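Local atomic coordinates of putative tetR family transcription regulator (Shewanella loihica, PDB entry 3PPB), a protein that probably binds DNA through a predicted N-terminal helix-turn-helix and regulates transcription, as a putative member of the TetR family. Residues M125-R137 / Y148-Q160. Numbering follows the deposited sequence. Where two conformers were deposited one is given.
Sequences MHGILGFIAELIR and YPIELMQDNCHGQ
Gln154 reaches from helix 150-160 to the break between the helices of 125-137. Gln154 NE2 donates to Met125 O at 2.9 Å, with an N-H...O angle of 143° and the oxygen tilted from the amide plane. The same Gln154 NE2 makes a weak bond to Leu129 O at 3.4 Å, and Ile132 N also donates to that oxygen. In this conformer, one of two, a buried amide nitrogen serves two carbonyls where the helical pattern is interrupted. CG of Gln154 lies anti to the backbone N (chi1 -167°) and the chain runs extended, which carries the amide across. CB of Ala133 packs against OE1, and CG2 of Ile132 against CG.

Selenomethionine Met125 lies crosswise to Glu151 and Asp155, its CE 3.6 Å from Asp155 OD1. Glu151 OE2 is hydrogen-bonded to His171 NE2 of the second subunit. Ile136 is a knob in the hole formed by Ile150, Met153, Gln154 and Cys157; its CG2 meets Met153 SE at 3.7 Å.

Helices 130-137 and 150-160 cross at 116° in the C-terminal part of the TetR-like fold, which binds ligands in relatives. Ile128 and Phe131 lean on helix 53-74, Cys157 on helix 178-192, while Leu152 and Asp155 pack on Tyr167 of the second subunit.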
# COMPACT_ATOMS: atom_id res chain seq x y z
N MSE A 125 -9.05 -2.42 -11.64
CA MSE A 125 -9.94 -1.62 -10.80
C MSE A 125 -11.37 -1.53 -11.36
O MSE A 125 -12.32 -1.83 -10.63
CB MSE A 125 -9.36 -0.20 -10.64
CG MSE A 125 -9.94 0.59 -9.47
SE MSE A 125 -9.47 2.51 -9.54
CE MSE A 125 -7.46 2.37 -9.68
N HIS A 126 -11.52 -1.08 -12.62
CA HIS A 126 -12.84 -0.86 -13.21
C HIS A 126 -13.35 -2.06 -14.01
O HIS A 126 -14.56 -2.14 -14.25
CB HIS A 126 -12.82 0.40 -14.09
CG HIS A 126 -12.25 1.59 -13.38
ND1 HIS A 126 -11.10 2.22 -13.85
CD2 HIS A 126 -12.62 2.16 -12.21
CE1 HIS A 126 -10.85 3.18 -12.97
NE2 HIS A 126 -11.72 3.17 -11.96
N GLY A 127 -12.46 -2.98 -14.39
CA GLY A 127 -12.86 -4.14 -15.16
C GLY A 127 -13.09 -5.34 -14.28
O GLY A 127 -14.24 -5.69 -13.97
N ILE A 128 -11.99 -5.93 -13.80
CA ILE A 128 -11.98 -7.11 -12.94
C ILE A 128 -12.75 -6.84 -11.63
O ILE A 128 -13.54 -7.68 -11.20
CB ILE A 128 -10.52 -7.58 -12.69
CG1 ILE A 128 -9.87 -8.03 -14.04
CG2 ILE A 128 -10.48 -8.71 -11.66
CD1 ILE A 128 -8.34 -8.37 -14.01
N LEU A 129 -12.52 -5.69 -10.99
CA LEU A 129 -13.17 -5.37 -9.72
C LEU A 129 -14.23 -4.29 -9.88
O LEU A 129 -14.55 -3.58 -8.92
CB LEU A 129 -12.11 -5.00 -8.68
CG LEU A 129 -11.12 -6.16 -8.35
CD1 LEU A 129 -9.83 -5.64 -7.83
CD2 LEU A 129 -11.74 -7.18 -7.38
N GLY A 130 -14.84 -4.23 -11.08
CA GLY A 130 -15.92 -3.29 -11.41
C GLY A 130 -17.13 -3.42 -10.50
O GLY A 130 -17.84 -2.43 -10.26
N PHE A 131 -17.38 -4.64 -9.98
CA PHE A 131 -18.53 -4.90 -9.10
C PHE A 131 -18.43 -4.10 -7.79
O PHE A 131 -19.46 -3.86 -7.17
CB PHE A 131 -18.68 -6.41 -8.80
CG PHE A 131 -17.65 -6.99 -7.85
CD1 PHE A 131 -16.46 -7.51 -8.34
CD2 PHE A 131 -17.87 -7.00 -6.48
CE1 PHE A 131 -15.50 -8.02 -7.47
CE2 PHE A 131 -16.90 -7.51 -5.60
CZ PHE A 131 -15.73 -8.02 -6.10
N ILE A 132 -17.20 -3.72 -7.37
CA ILE A 132 -16.99 -2.97 -6.12
C ILE A 132 -17.65 -1.60 -6.23
O ILE A 132 -18.41 -1.23 -5.33
CB ILE A 132 -15.50 -2.87 -5.68
CG1 ILE A 132 -14.97 -4.27 -5.28
CG2 ILE A 132 -15.34 -1.88 -4.52
CD1 ILE A 132 -13.42 -4.32 -5.00
N ALA A 133 -17.38 -0.86 -7.32
CA ALA A 133 -18.01 0.45 -7.56
C ALA A 133 -19.54 0.30 -7.68
O ALA A 133 -20.25 1.19 -7.24
CB ALA A 133 -17.44 1.09 -8.82
N GLU A 134 -20.04 -0.83 -8.23
CA GLU A 134 -21.47 -1.04 -8.36
C GLU A 134 -22.11 -1.21 -6.97
O GLU A 134 -23.18 -0.64 -6.72
CB GLU A 134 -21.79 -2.23 -9.27
CG GLU A 134 -23.29 -2.45 -9.52
CD GLU A 134 -24.16 -1.26 -9.89
OE1 GLU A 134 -23.70 -0.37 -10.65
OE2 GLU A 134 -25.33 -1.23 -9.43
N LEU A 135 -21.43 -1.92 -6.06
CA LEU A 135 -21.93 -2.08 -4.69
C LEU A 135 -21.92 -0.75 -3.95
O LEU A 135 -22.87 -0.47 -3.21
CB LEU A 135 -21.15 -3.13 -3.92
CG LEU A 135 -21.43 -4.58 -4.37
CD1 LEU A 135 -20.43 -5.52 -3.76
CD2 LEU A 135 -22.86 -5.01 -4.04
N ILE A 136 -20.88 0.09 -4.16
CA ILE A 136 -20.82 1.42 -3.54
C ILE A 136 -22.01 2.27 -4.06
O ILE A 136 -22.69 2.88 -3.23
CB ILE A 136 -19.46 2.14 -3.75
CG1 ILE A 136 -18.29 1.32 -3.15
CG2 ILE A 136 -19.50 3.57 -3.19
CD1 ILE A 136 -16.88 1.74 -3.69
N ARG A 137 -22.26 2.27 -5.39
CA ARG A 137 -23.38 3.00 -6.01
C ARG A 137 -24.71 2.56 -5.40
O ARG A 137 -25.57 3.40 -5.10
CB ARG A 137 -23.40 2.80 -7.54
CG ARG A 137 -22.38 3.64 -8.28
CD ARG A 137 -22.59 3.59 -9.79
NE ARG A 137 -21.83 2.51 -10.42
CZ ARG A 137 -20.61 2.64 -10.93
NH1 ARG A 137 -19.99 3.82 -10.91
NH2 ARG A 137 -19.99 1.61 -11.48
N TYR A 148 -19.05 10.27 -1.62
CA TYR A 148 -17.72 10.82 -1.95
C TYR A 148 -17.41 10.41 -3.39
O TYR A 148 -18.11 9.51 -3.87
CB TYR A 148 -16.65 10.30 -0.98
CG TYR A 148 -17.00 10.39 0.49
CD1 TYR A 148 -17.44 11.58 1.06
CD2 TYR A 148 -16.83 9.29 1.33
CE1 TYR A 148 -17.76 11.67 2.42
CE2 TYR A 148 -17.11 9.37 2.70
CZ TYR A 148 -17.59 10.56 3.24
OH TYR A 148 -17.91 10.64 4.57
N PRO A 149 -16.42 10.99 -4.12
CA PRO A 149 -16.13 10.50 -5.49
C PRO A 149 -15.89 9.00 -5.45
O PRO A 149 -15.15 8.52 -4.58
CB PRO A 149 -14.89 11.31 -5.88
CG PRO A 149 -15.04 12.59 -5.10
CD PRO A 149 -15.48 12.08 -3.77
N ILE A 150 -16.56 8.25 -6.36
CA ILE A 150 -16.53 6.79 -6.44
C ILE A 150 -15.08 6.24 -6.53
O ILE A 150 -14.76 5.27 -5.85
CB ILE A 150 -17.43 6.24 -7.60
CG1 ILE A 150 -17.79 4.76 -7.37
CG2 ILE A 150 -16.86 6.46 -9.02
CD1 ILE A 150 -19.11 4.58 -6.74
N GLU A 151 -14.21 6.85 -7.34
CA GLU A 151 -12.86 6.33 -7.51
C GLU A 151 -12.01 6.46 -6.23
O GLU A 151 -11.20 5.59 -5.95
CB GLU A 151 -12.14 6.96 -8.70
CG GLU A 151 -11.06 6.00 -9.17
CD GLU A 151 -10.12 6.49 -10.25
OE1 GLU A 151 -10.61 7.07 -11.24
OE2 GLU A 151 -8.90 6.21 -10.14
N LEU A 152 -12.22 7.54 -5.47
CA LEU A 152 -11.52 7.75 -4.20
C LEU A 152 -12.00 6.68 -3.21
O LEU A 152 -11.20 6.11 -2.48
CB LEU A 152 -11.80 9.18 -3.65
CG LEU A 152 -11.21 9.52 -2.27
CD1 LEU A 152 -9.69 9.26 -2.18
CD2 LEU A 152 -11.52 10.95 -1.90
N MSE A 153 -13.30 6.39 -3.22
CA MSE A 153 -13.85 5.37 -2.33
C MSE A 153 -13.28 3.98 -2.70
O MSE A 153 -12.95 3.24 -1.79
CB MSE A 153 -15.39 5.39 -2.38
CG MSE A 153 -15.97 6.72 -1.85
SE MSE A 153 -17.90 6.66 -1.85
CE MSE A 153 -18.19 5.68 -0.24
N GLN A 154 -13.15 3.64 -4.02
CA GLN A 154 -12.60 2.32 -4.38
C GLN A 154 -11.13 2.25 -3.99
O GLN A 154 -10.72 1.23 -3.45
CB GLN A 154 -12.79 1.94 -5.86
CG GLN A 154 -12.49 0.44 -6.11
CD GLN A 154 -12.90 -0.16 -7.44
OE1 GLN A 154 -13.74 0.38 -8.17
NE2 GLN A 154 -12.36 -1.33 -7.75
N ASP A 155 -10.33 3.34 -4.19
CA ASP A 155 -8.93 3.34 -3.76
C ASP A 155 -8.86 3.15 -2.27
O ASP A 155 -7.97 2.47 -1.77
CB ASP A 155 -8.21 4.64 -4.15
CG ASP A 155 -7.77 4.72 -5.60
OD1 ASP A 155 -7.88 3.69 -6.31
OD2 ASP A 155 -7.34 5.81 -6.03
N ASN A 156 -9.80 3.79 -1.54
CA ASN A 156 -9.84 3.69 -0.10
C ASN A 156 -10.09 2.25 0.32
O ASN A 156 -9.40 1.77 1.22
CB ASN A 156 -10.86 4.66 0.49
CG ASN A 156 -10.92 4.56 1.98
OD1 ASN A 156 -9.99 4.95 2.70
ND2 ASN A 156 -11.94 3.86 2.41
N CYS A 157 -11.07 1.55 -0.31
CA CYS A 157 -11.34 0.12 -0.03
C CYS A 157 -10.06 -0.68 -0.20
O CYS A 157 -9.72 -1.51 0.63
CB CYS A 157 -12.43 -0.43 -0.94
SG CYS A 157 -14.06 0.28 -0.66
N HIS A 158 -9.35 -0.40 -1.30
CA HIS A 158 -8.09 -1.05 -1.68
C HIS A 158 -7.00 -0.78 -0.63
O HIS A 158 -6.34 -1.74 -0.20
CB HIS A 158 -7.66 -0.56 -3.06
CG HIS A 158 -6.56 -1.33 -3.71
ND1 HIS A 158 -6.13 -2.53 -3.21
CD2 HIS A 158 -5.88 -1.06 -4.85
CE1 HIS A 158 -5.16 -2.92 -4.02
NE2 HIS A 158 -5.00 -2.07 -5.03
N GLY A 159 -6.84 0.48 -0.19
CA GLY A 159 -5.87 0.83 0.83
C GLY A 159 -6.15 0.17 2.18
O GLY A 159 -5.23 -0.26 2.88
N GLN A 160 -7.44 0.11 2.56
CA GLN A 160 -7.83 -0.49 3.84
C GLN A 160 -7.64 -1.99 3.79
O GLN A 160 -7.22 -2.58 4.78
CB GLN A 160 -9.26 -0.13 4.23
CG GLN A 160 -9.38 1.36 4.55
CD GLN A 160 -10.69 1.67 5.17
OE1 GLN A 160 -11.72 1.72 4.49
NE2 GLN A 160 -10.69 1.86 6.48